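Local coordinates for hypothetical protein PP5205 (Pseudomonas putida, PDB 2G2X) that is of unknown function but folds as an EVE domain, related to the ASCH and PUA domains, and may therefore recognise RNA or modified bases, at residues W4-E9 and N36-M41; A63-A68 and S95-A100; A17-G22 and V99-T104. All blocks are in the same frame, centred on the assembly; numbering follows the deposited sequence.

In the fold
All three contacts belong to one EVE domain and reach the same mixed sheet. Interaction 1 sets the C-terminal part of helix 32-38 and its closing turn against strand 3-8, interaction 2 pairs the neighbouring strands 58-71 and 95-110, and interaction 3 lays helix 15-21 across strand 95-110. The centres of interactions 1 and 2 are about 9 Å apart; Arg39 NE probably bonds Ser95 OG at 2.8 Å, and Met41 SE packs 3.7 Å from Ile65 CD1. Interactions 2 and 3, about 11 Å between centres, share Val99 and Ala100. Interactions 1 and 3 lie about 16 Å apart between centres, yet Met6 CE comes within 3.9 Å of Val99 CG1, so Val99 also borders interaction 1.

Interaction 1. Residues W4-E9 and N36-M41; sequences WLMKSE and NFLRAM
Trp4 on strand 3-8 meets Met41, the last residue of the type I turn Leu38-Met41 at the end of helix 32-38, in a Met-aromatic contact inside the EVE domain; Met6 and Met41 are both selenomethionine. From the backbone outward, Trp4 CB lies 3.7 Å from Met41 CE, and Trp4 CG is 3.6 Å from the same methyl. The selenium of Met41 stands farther off, 4.6 Å from the centroid of the five-membered ring, but only 5° off its normal. Met41 CG comes down closer, 3.5 Å from Trp4 CE2, as a CH-pi contact over the same face. The extended Met41 chain beyond CG (chi2 173°, chi3 178°) carries it across the indole, from CE2 back to CG and CB. Trp4 NE1 turns to Asp45 for its hydrogen bond. At the far end of the ring, CZ3 touches Phe37 CD1 at 3.9 Å, and CH2 ends 3.6 Å from Ala40 CB, with Phe37 O above the face that Met41 covers. Phe47 on strand 46-51 and Pro136 also border the indole. Two residues along the strand, Met6 SE touches Met41 CE at 3.6 Å and Leu38 CD2 at 3.6 Å.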
loop_
_atom_site.group_PDB
_atom_site.type_symbol
_atom_site.label_atom_id
_atom_site.label_comp_id
_atom_site.label_asym_id
_atom_site.label_seq_id
_atom_site.Cartn_x
_atom_site.Cartn_y
_atom_site.Cartn_z
ATOM N N TRP A 4 1.351 8.283 1.286
ATOM C CA TRP A 4 1.613 6.993 1.891
ATOM C C TRP A 4 2.315 6.054 0.930
ATOM O O TRP A 4 2.640 6.405 -0.203
ATOM C CB TRP A 4 0.304 6.328 2.317
ATOM C CG TRP A 4 -0.671 7.250 2.955
ATOM C CD1 TRP A 4 -1.524 8.103 2.324
ATOM C CD2 TRP A 4 -0.887 7.426 4.358
ATOM N NE1 TRP A 4 -2.264 8.802 3.245
ATOM C CE2 TRP A 4 -1.894 8.409 4.504
ATOM C CE3 TRP A 4 -0.331 6.849 5.509
ATOM C CZ2 TRP A 4 -2.361 8.830 5.761
ATOM C CZ3 TRP A 4 -0.794 7.265 6.759
ATOM C CH2 TRP A 4 -1.800 8.249 6.871
ATOM N N LEU A 5 2.536 4.840 1.406
ATOM C CA LEU A 5 3.153 3.804 0.609
ATOM C C LEU A 5 2.509 2.520 1.091
ATOM O O LEU A 5 2.365 2.312 2.294
ATOM C CB LEU A 5 4.667 3.763 0.832
ATOM C CG LEU A 5 5.392 2.678 0.019
ATOM C CD1 LEU A 5 6.861 3.043 -0.177
ATOM C CD2 LEU A 5 5.248 1.331 0.724
HETATM N N MSE A 6 2.100 1.674 0.150
HETATM C CA MSE A 6 1.486 0.401 0.501
HETATM C C MSE A 6 2.066 -0.686 -0.373
HETATM O O MSE A 6 2.202 -0.511 -1.583
HETATM C CB MSE A 6 -0.034 0.446 0.316
HETATM C CG MSE A 6 -0.720 1.503 1.163
HETATM SE SE MSE A 6 -2.621 1.189 1.390
HETATM C CE MSE A 6 -3.253 1.647 -0.391
ATOM N N LYS A 7 2.403 -1.807 0.251
ATOM C CA LYS A 7 2.974 -2.939 -0.452
ATOM C C LYS A 7 1.884 -3.858 -0.988
ATOM O O LYS A 7 0.822 -4.011 -0.385
ATOM C CB LYS A 7 3.860 -3.755 0.486
ATOM C CG LYS A 7 4.934 -2.978 1.212
ATOM C CD LYS A 7 5.829 -3.948 1.979
ATOM C CE LYS A 7 6.961 -3.228 2.688
ATOM N NZ LYS A 7 7.908 -4.187 3.328
ATOM N N SER A 8 2.174 -4.481 -2.122
ATOM C CA SER A 8 1.266 -5.425 -2.753
ATOM C C SER A 8 2.095 -6.368 -3.611
ATOM O O SER A 8 2.985 -5.923 -4.331
ATOM C CB SER A 8 0.254 -4.700 -3.637
ATOM O OG SER A 8 -0.514 -5.640 -4.373
ATOM N N GLU A 9 1.814 -7.665 -3.523
ATOM C CA GLU A 9 2.538 -8.652 -4.323
ATOM C C GLU A 9 2.011 -8.555 -5.749
ATOM O O GLU A 9 0.817 -8.701 -5.982
ATOM C CB GLU A 9 2.302 -10.065 -3.783
ATOM C CG GLU A 9 3.273 -11.109 -4.317
ATOM C CD GLU A 9 2.966 -12.505 -3.802
ATOM O OE1 GLU A 9 2.625 -12.631 -2.606
ATOM O OE2 GLU A 9 3.076 -13.473 -4.586
ATOM N N ASN A 36 -4.154 0.867 11.323
ATOM C CA ASN A 36 -4.297 2.213 11.867
ATOM C C ASN A 36 -3.923 3.278 10.844
ATOM O O ASN A 36 -4.541 4.339 10.804
ATOM C CB ASN A 36 -3.455 2.374 13.136
ATOM C CG ASN A 36 -3.863 1.403 14.219
ATOM O OD1 ASN A 36 -4.982 0.887 14.210
ATOM N ND2 ASN A 36 -2.967 1.153 15.163
ATOM N N PHE A 37 -2.922 3.006 10.013
ATOM C CA PHE A 37 -2.557 3.988 9.007
ATOM C C PHE A 37 -3.652 4.072 7.946
ATOM O O PHE A 37 -3.941 5.156 7.440
ATOM C CB PHE A 37 -1.209 3.654 8.369
ATOM C CG PHE A 37 -0.027 3.966 9.253
ATOM C CD1 PHE A 37 0.025 5.163 9.976
ATOM C CD2 PHE A 37 1.053 3.079 9.339
ATOM C CE1 PHE A 37 1.139 5.480 10.779
ATOM C CE2 PHE A 37 2.169 3.379 10.132
ATOM C CZ PHE A 37 2.213 4.584 10.855
ATOM N N LEU A 38 -4.266 2.938 7.611
ATOM C CA LEU A 38 -5.351 2.939 6.631
ATOM C C LEU A 38 -6.462 3.843 7.128
ATOM O O LEU A 38 -7.056 4.587 6.355
ATOM C CB LEU A 38 -5.954 1.542 6.429
ATOM C CG LEU A 38 -5.231 0.448 5.646
ATOM C CD1 LEU A 38 -6.175 -0.744 5.465
ATOM C CD2 LEU A 38 -4.795 0.976 4.293
ATOM N N ARG A 39 -6.748 3.768 8.423
ATOM C CA ARG A 39 -7.810 4.572 9.015
ATOM C C ARG A 39 -7.485 6.056 9.091
ATOM O O ARG A 39 -8.342 6.870 9.419
ATOM C CB ARG A 39 -8.150 4.026 10.405
ATOM C CG ARG A 39 -8.770 2.633 10.342
ATOM C CD ARG A 39 -8.965 2.017 11.717
ATOM N NE ARG A 39 -9.796 0.820 11.632
ATOM C CZ ARG A 39 -10.252 0.144 12.679
ATOM N NH1 ARG A 39 -9.954 0.540 13.911
ATOM N NH2 ARG A 39 -11.030 -0.912 12.491
ATOM N N ALA A 40 -6.245 6.407 8.786
ATOM C CA ALA A 40 -5.831 7.801 8.819
ATOM C C ALA A 40 -5.896 8.401 7.423
ATOM O O ALA A 40 -5.809 9.615 7.257
ATOM C CB ALA A 40 -4.412 7.915 9.369
HETATM N N MSE A 41 -6.056 7.546 6.418
HETATM C CA MSE A 41 -6.115 8.007 5.037
HETATM C C MSE A 41 -7.376 8.773 4.709
HETATM O O MSE A 41 -8.423 8.564 5.316
HETATM C CB MSE A 41 -5.969 6.822 4.077
HETATM C CG MSE A 41 -4.583 6.189 4.106
HETATM SE SE MSE A 41 -4.443 4.572 3.057
HETATM C CE MSE A 41 -2.575 4.187 3.312
#

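Interaction 2. Residues A63-A68 and S95-A100; sequences ARITRA and SAVDVA
Ala63 CB presses against the carbonyl oxygen of Ala100, where strand 58-71 runs antiparallel to strand 95-110. Arg64 and Ala100 form a hydrogen-bonded pair: Arg64 N gives to Ala100 O at 2.8 Å, and Ala100 N returns the bond to Arg64 O. The Arg64 side chain leaves with CG wedged between backbone N and carbonyl carbon (chi1 66°) and lays one guanidinium face over Ala100 CB, 3.6 Å from NH1. Ile65 faces Val99 in a non-hydrogen-bonded pair, its CD1 4.0 Å from Val99 CG1 on the buried side near Phe47. Thr66 N then donates to Asp98 O at 2.7 Å, from 31° outside the carbonyl plane, while its CG2 is tight against Ala100 CB at 3.5 Å; its OG1 bonds Glu23. Arg67 N adds a weak second bond to the same Asp98 oxygen, and Arg67 O accepts Asp98 N at 3.2 Å on a lone pair. The Arg67 and Asp98 side chains run side by side, bridged by a water 2.6 Å from both Arg67 NH1 and Asp98 OD2, while Asp98 OD1 bonds Tyr70. Beyond them, Ala68 rests its backbone on Val97 CG1. Thr66 and Arg67, opposite Asp98, make a classic beta bulge, here where the strand turns a corner.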
loop_
_atom_site.group_PDB
_atom_site.type_symbol
_atom_site.label_atom_id
_atom_site.label_comp_id
_atom_site.label_asym_id
_atom_site.label_seq_id
_atom_site.Cartn_x
_atom_site.Cartn_y
_atom_site.Cartn_z
ATOM N N ALA A 63 -0.836 5.639 -6.968
ATOM C CA ALA A 63 -2.275 5.410 -6.972
ATOM C C ALA A 63 -2.883 6.346 -5.931
ATOM O O ALA A 63 -2.154 7.001 -5.183
ATOM C CB ALA A 63 -2.585 3.950 -6.634
ATOM N N ARG A 64 -4.211 6.406 -5.876
ATOM C CA ARG A 64 -4.888 7.280 -4.929
ATOM C C ARG A 64 -6.020 6.587 -4.173
ATOM O O ARG A 64 -6.556 5.579 -4.625
ATOM C CB ARG A 64 -5.445 8.507 -5.660
ATOM C CG ARG A 64 -6.560 8.202 -6.659
ATOM C CD ARG A 64 -7.124 9.489 -7.261
ATOM N NE ARG A 64 -8.302 9.244 -8.092
ATOM C CZ ARG A 64 -8.276 8.596 -9.254
ATOM N NH1 ARG A 64 -7.127 8.131 -9.726
ATOM N NH2 ARG A 64 -9.395 8.407 -9.945
ATOM N N ILE A 65 -6.378 7.144 -3.018
ATOM C CA ILE A 65 -7.452 6.602 -2.191
ATOM C C ILE A 65 -8.786 7.150 -2.684
ATOM O O ILE A 65 -8.980 8.367 -2.718
ATOM C CB ILE A 65 -7.285 7.012 -0.716
ATOM C CG1 ILE A 65 -5.897 6.603 -0.214
ATOM C CG2 ILE A 65 -8.379 6.370 0.126
ATOM C CD1 ILE A 65 -5.590 5.120 -0.388
ATOM N N THR A 66 -9.698 6.254 -3.064
ATOM C CA THR A 66 -11.016 6.656 -3.555
ATOM C C THR A 66 -12.122 6.414 -2.532
ATOM O O THR A 66 -13.265 6.791 -2.758
ATOM C CB THR A 66 -11.396 5.926 -4.879
ATOM O OG1 THR A 66 -11.286 4.506 -4.706
ATOM C CG2 THR A 66 -10.491 6.377 -6.014
ATOM N N ARG A 67 -11.784 5.771 -1.420
ATOM C CA ARG A 67 -12.750 5.524 -0.348
ATOM C C ARG A 67 -12.022 5.302 0.975
ATOM O O ARG A 67 -11.205 4.388 1.103
ATOM C CB ARG A 67 -13.643 4.311 -0.641
ATOM C CG ARG A 67 -14.742 4.157 0.413
ATOM C CD ARG A 67 -15.635 2.912 0.263
ATOM N NE ARG A 67 -16.618 2.897 1.347
ATOM C CZ ARG A 67 -17.437 1.889 1.640
ATOM N NH1 ARG A 67 -17.420 0.769 0.931
ATOM N NH2 ARG A 67 -18.272 2.009 2.661
ATOM N N ALA A 68 -12.323 6.146 1.956
ATOM C CA ALA A 68 -11.692 6.054 3.266
ATOM C C ALA A 68 -12.027 4.729 3.945
ATOM O O ALA A 68 -12.923 4.004 3.518
ATOM C CB ALA A 68 -12.123 7.229 4.141
ATOM N N SER A 95 -10.056 -3.106 8.561
ATOM C CA SER A 95 -10.496 -2.071 7.639
ATOM C C SER A 95 -9.861 -2.199 6.267
ATOM O O SER A 95 -8.784 -2.771 6.106
ATOM C CB SER A 95 -10.158 -0.687 8.206
ATOM O OG SER A 95 -10.881 -0.419 9.395
ATOM N N ALA A 96 -10.547 -1.652 5.276
ATOM C CA ALA A 96 -10.062 -1.661 3.910
ATOM C C ALA A 96 -10.286 -0.263 3.366
ATOM O O ALA A 96 -10.954 0.553 3.998
ATOM C CB ALA A 96 -10.841 -2.677 3.082
ATOM N N VAL A 97 -9.701 0.022 2.210
ATOM C CA VAL A 97 -9.893 1.305 1.551
ATOM C C VAL A 97 -9.942 0.948 0.081
ATOM O O VAL A 97 -9.479 -0.125 -0.299
ATOM C CB VAL A 97 -8.717 2.293 1.804
ATOM C CG1 VAL A 97 -8.654 2.663 3.281
ATOM C CG2 VAL A 97 -7.402 1.686 1.335
ATOM N N ASP A 98 -10.522 1.816 -0.741
ATOM C CA ASP A 98 -10.581 1.550 -2.170
ATOM C C ASP A 98 -9.590 2.467 -2.864
ATOM O O ASP A 98 -9.423 3.624 -2.473
ATOM C CB ASP A 98 -11.995 1.780 -2.715
ATOM C CG ASP A 98 -12.980 0.721 -2.245
ATOM O OD1 ASP A 98 -12.535 -0.371 -1.829
ATOM O OD2 ASP A 98 -14.200 0.978 -2.302
ATOM N N VAL A 99 -8.939 1.958 -3.903
ATOM C CA VAL A 99 -7.936 2.737 -4.609
ATOM C C VAL A 99 -8.156 2.805 -6.109
ATOM O O VAL A 99 -8.940 2.045 -6.678
ATOM C CB VAL A 99 -6.528 2.150 -4.368
ATOM C CG1 VAL A 99 -6.263 2.027 -2.872
ATOM C CG2 VAL A 99 -6.405 0.786 -5.053
ATOM N N ALA A 100 -7.446 3.730 -6.746
ATOM C CA ALA A 100 -7.524 3.900 -8.184
ATOM C C ALA A 100 -6.128 4.241 -8.682
ATOM O O ALA A 100 -5.309 4.810 -7.951
ATOM C CB ALA A 100 -8.510 5.005 -8.541
HETATM O O HOH W 1 -16.482 0.145 -1.422
#

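Interaction 3. Residues A17-G22 and V99-T104; sequences ALARLG and VAHVQT
Val99 opens this stretch of strand 95-110 by receiving Leu18 of helix 15-21, the helix that packs across the sheet of the EVE domain; the segment axes cross at -114°, 7.0 Å apart at their closest. Val99 CG2 touches Leu18 CD1 at 3.9 Å, and Leu18 CD2 sits about as close, so both methyls of the leucine straddle the valine tip, the two side chains crossing at about a right angle. Ala63, Phe49 and Ala24 also touch Leu18, which is buried among them. At Ala100 the contact passes to the backbone: its CA points a hydrogen at Gly22 O, 3.5 Å away, a CA-H...O contact. Gly22 is the residue at which the chain leaves the helix, with positive phi, and its N still bonds Leu18 O. His101 faces the helix. Its backbone N lies 3.8 Å from Leu18 CG, and its CB is 4.0 Å from the same carbon. With CG pointing away from its own N (chi1 175°), the imidazole turns one face to Ala19, whose CB sits over its centre, 3.7 Å from the ring centroid and 13° off the normal, as a CH-pi contact; the nearest ring atom to that methyl is ND1 at 3.6 Å. Ile15, one turn earlier in the helix, touches the histidine as well. Val102 and Gln103 turn away from the helix and together face Ile62, forming a classic beta bulge. Gln103 N lies 3.4 Å above the ring plane on the face opposite Ala19, toward the rim. The imidazole thus lies between Ala19 of the helix and the backbone of its own strand, and Thr104, whose side chain reaches Ile15 and Glu16, sets its CB in plane at the ring's edge.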
loop_
_atom_site.group_PDB
_atom_site.type_symbol
_atom_site.label_atom_id
_atom_site.label_comp_id
_atom_site.label_asym_id
_atom_site.label_seq_id
_atom_site.Cartn_x
_atom_site.Cartn_y
_atom_site.Cartn_z
ATOM N N ALA A 17 -2.268 -4.008 -13.247
ATOM C CA ALA A 17 -3.585 -4.604 -13.063
ATOM C C ALA A 17 -4.569 -3.576 -12.509
ATOM O O ALA A 17 -5.753 -3.593 -12.851
ATOM C CB ALA A 17 -3.489 -5.804 -12.125
ATOM N N LEU A 18 -4.087 -2.686 -11.649
ATOM C CA LEU A 18 -4.962 -1.659 -11.088
ATOM C C LEU A 18 -5.389 -0.705 -12.208
ATOM O O LEU A 18 -6.528 -0.244 -12.245
ATOM C CB LEU A 18 -4.243 -0.889 -9.976
ATOM C CG LEU A 18 -5.026 0.252 -9.322
ATOM C CD1 LEU A 18 -6.346 -0.279 -8.759
ATOM C CD2 LEU A 18 -4.190 0.876 -8.216
ATOM N N ALA A 19 -4.474 -0.420 -13.128
ATOM C CA ALA A 19 -4.788 0.460 -14.246
ATOM C C ALA A 19 -5.895 -0.175 -15.091
ATOM O O ALA A 19 -6.792 0.512 -15.571
ATOM C CB ALA A 19 -3.541 0.702 -15.095
ATOM N N ARG A 20 -5.838 -1.492 -15.256
ATOM C CA ARG A 20 -6.848 -2.199 -16.045
ATOM C C ARG A 20 -8.196 -2.321 -15.324
ATOM O O ARG A 20 -9.249 -2.231 -15.950
ATOM C CB ARG A 20 -6.346 -3.599 -16.428
ATOM C CG ARG A 20 -5.084 -3.607 -17.285
ATOM C CD ARG A 20 -4.846 -4.978 -17.924
ATOM N NE ARG A 20 -4.597 -6.028 -16.940
ATOM C CZ ARG A 20 -3.420 -6.257 -16.359
ATOM N NH1 ARG A 20 -2.366 -5.509 -16.662
ATOM N NH2 ARG A 20 -3.299 -7.236 -15.467
ATOM N N LEU A 21 -8.159 -2.523 -14.010
ATOM C CA LEU A 21 -9.381 -2.663 -13.218
ATOM C C LEU A 21 -10.114 -1.341 -13.004
ATOM O O LEU A 21 -11.337 -1.322 -12.859
ATOM C CB LEU A 21 -9.059 -3.279 -11.851
ATOM C CG LEU A 21 -8.737 -4.774 -11.801
ATOM C CD1 LEU A 21 -8.185 -5.152 -10.431
ATOM C CD2 LEU A 21 -9.997 -5.569 -12.104
ATOM N N GLY A 22 -9.365 -0.242 -12.983
ATOM C CA GLY A 22 -9.969 1.059 -12.765
ATOM C C GLY A 22 -9.933 1.415 -11.289
ATOM O O GLY A 22 -9.136 2.255 -10.859
ATOM N N VAL A 99 -8.939 1.958 -3.903
ATOM C CA VAL A 99 -7.936 2.737 -4.609
ATOM C C VAL A 99 -8.156 2.805 -6.109
ATOM O O VAL A 99 -8.940 2.045 -6.678
ATOM C CB VAL A 99 -6.528 2.150 -4.368
ATOM C CG1 VAL A 99 -6.263 2.027 -2.872
ATOM C CG2 VAL A 99 -6.405 0.786 -5.053
ATOM N N ALA A 100 -7.446 3.730 -6.746
ATOM C CA ALA A 100 -7.524 3.900 -8.184
ATOM C C ALA A 100 -6.128 4.241 -8.682
ATOM O O ALA A 100 -5.309 4.810 -7.951
ATOM C CB ALA A 100 -8.510 5.005 -8.541
ATOM N N HIS A 101 -5.870 3.873 -9.927
ATOM C CA HIS A 101 -4.585 4.093 -10.566
ATOM C C HIS A 101 -4.329 5.547 -10.909
ATOM O O HIS A 101 -5.232 6.262 -11.336
ATOM C CB HIS A 101 -4.509 3.269 -11.855
ATOM C CG HIS A 101 -3.272 3.515 -12.664
ATOM N ND1 HIS A 101 -2.124 2.768 -12.517
ATOM C CD2 HIS A 101 -3.012 4.414 -13.645
ATOM C CE1 HIS A 101 -1.212 3.190 -13.375
ATOM N NE2 HIS A 101 -1.727 4.188 -14.072
ATOM N N VAL A 102 -3.089 5.984 -10.717
ATOM C CA VAL A 102 -2.712 7.344 -11.071
ATOM C C VAL A 102 -1.612 7.294 -12.128
ATOM O O VAL A 102 -1.737 7.898 -13.190
ATOM C CB VAL A 102 -2.217 8.156 -9.858
ATOM C CG1 VAL A 102 -1.646 9.487 -10.331
ATOM C CG2 VAL A 102 -3.368 8.411 -8.894
ATOM N N GLN A 103 -0.544 6.556 -11.853
ATOM C CA GLN A 103 0.550 6.470 -12.812
ATOM C C GLN A 103 1.370 5.201 -12.642
ATOM O O GLN A 103 1.552 4.699 -11.531
ATOM C CB GLN A 103 1.472 7.690 -12.660
ATOM C CG GLN A 103 2.231 8.097 -13.923
ATOM C CD GLN A 103 3.235 9.216 -13.666
ATOM O OE1 GLN A 103 3.469 10.073 -14.523
ATOM N NE2 GLN A 103 3.843 9.205 -12.486
ATOM N N THR A 104 1.856 4.674 -13.755
ATOM C CA THR A 104 2.699 3.490 -13.710
ATOM C C THR A 104 4.071 3.921 -14.210
ATOM O O THR A 104 4.202 4.376 -15.347
ATOM C CB THR A 104 2.148 2.351 -14.606
ATOM O OG1 THR A 104 3.199 1.415 -14.897
ATOM C CG2 THR A 104 1.612 2.907 -15.895
#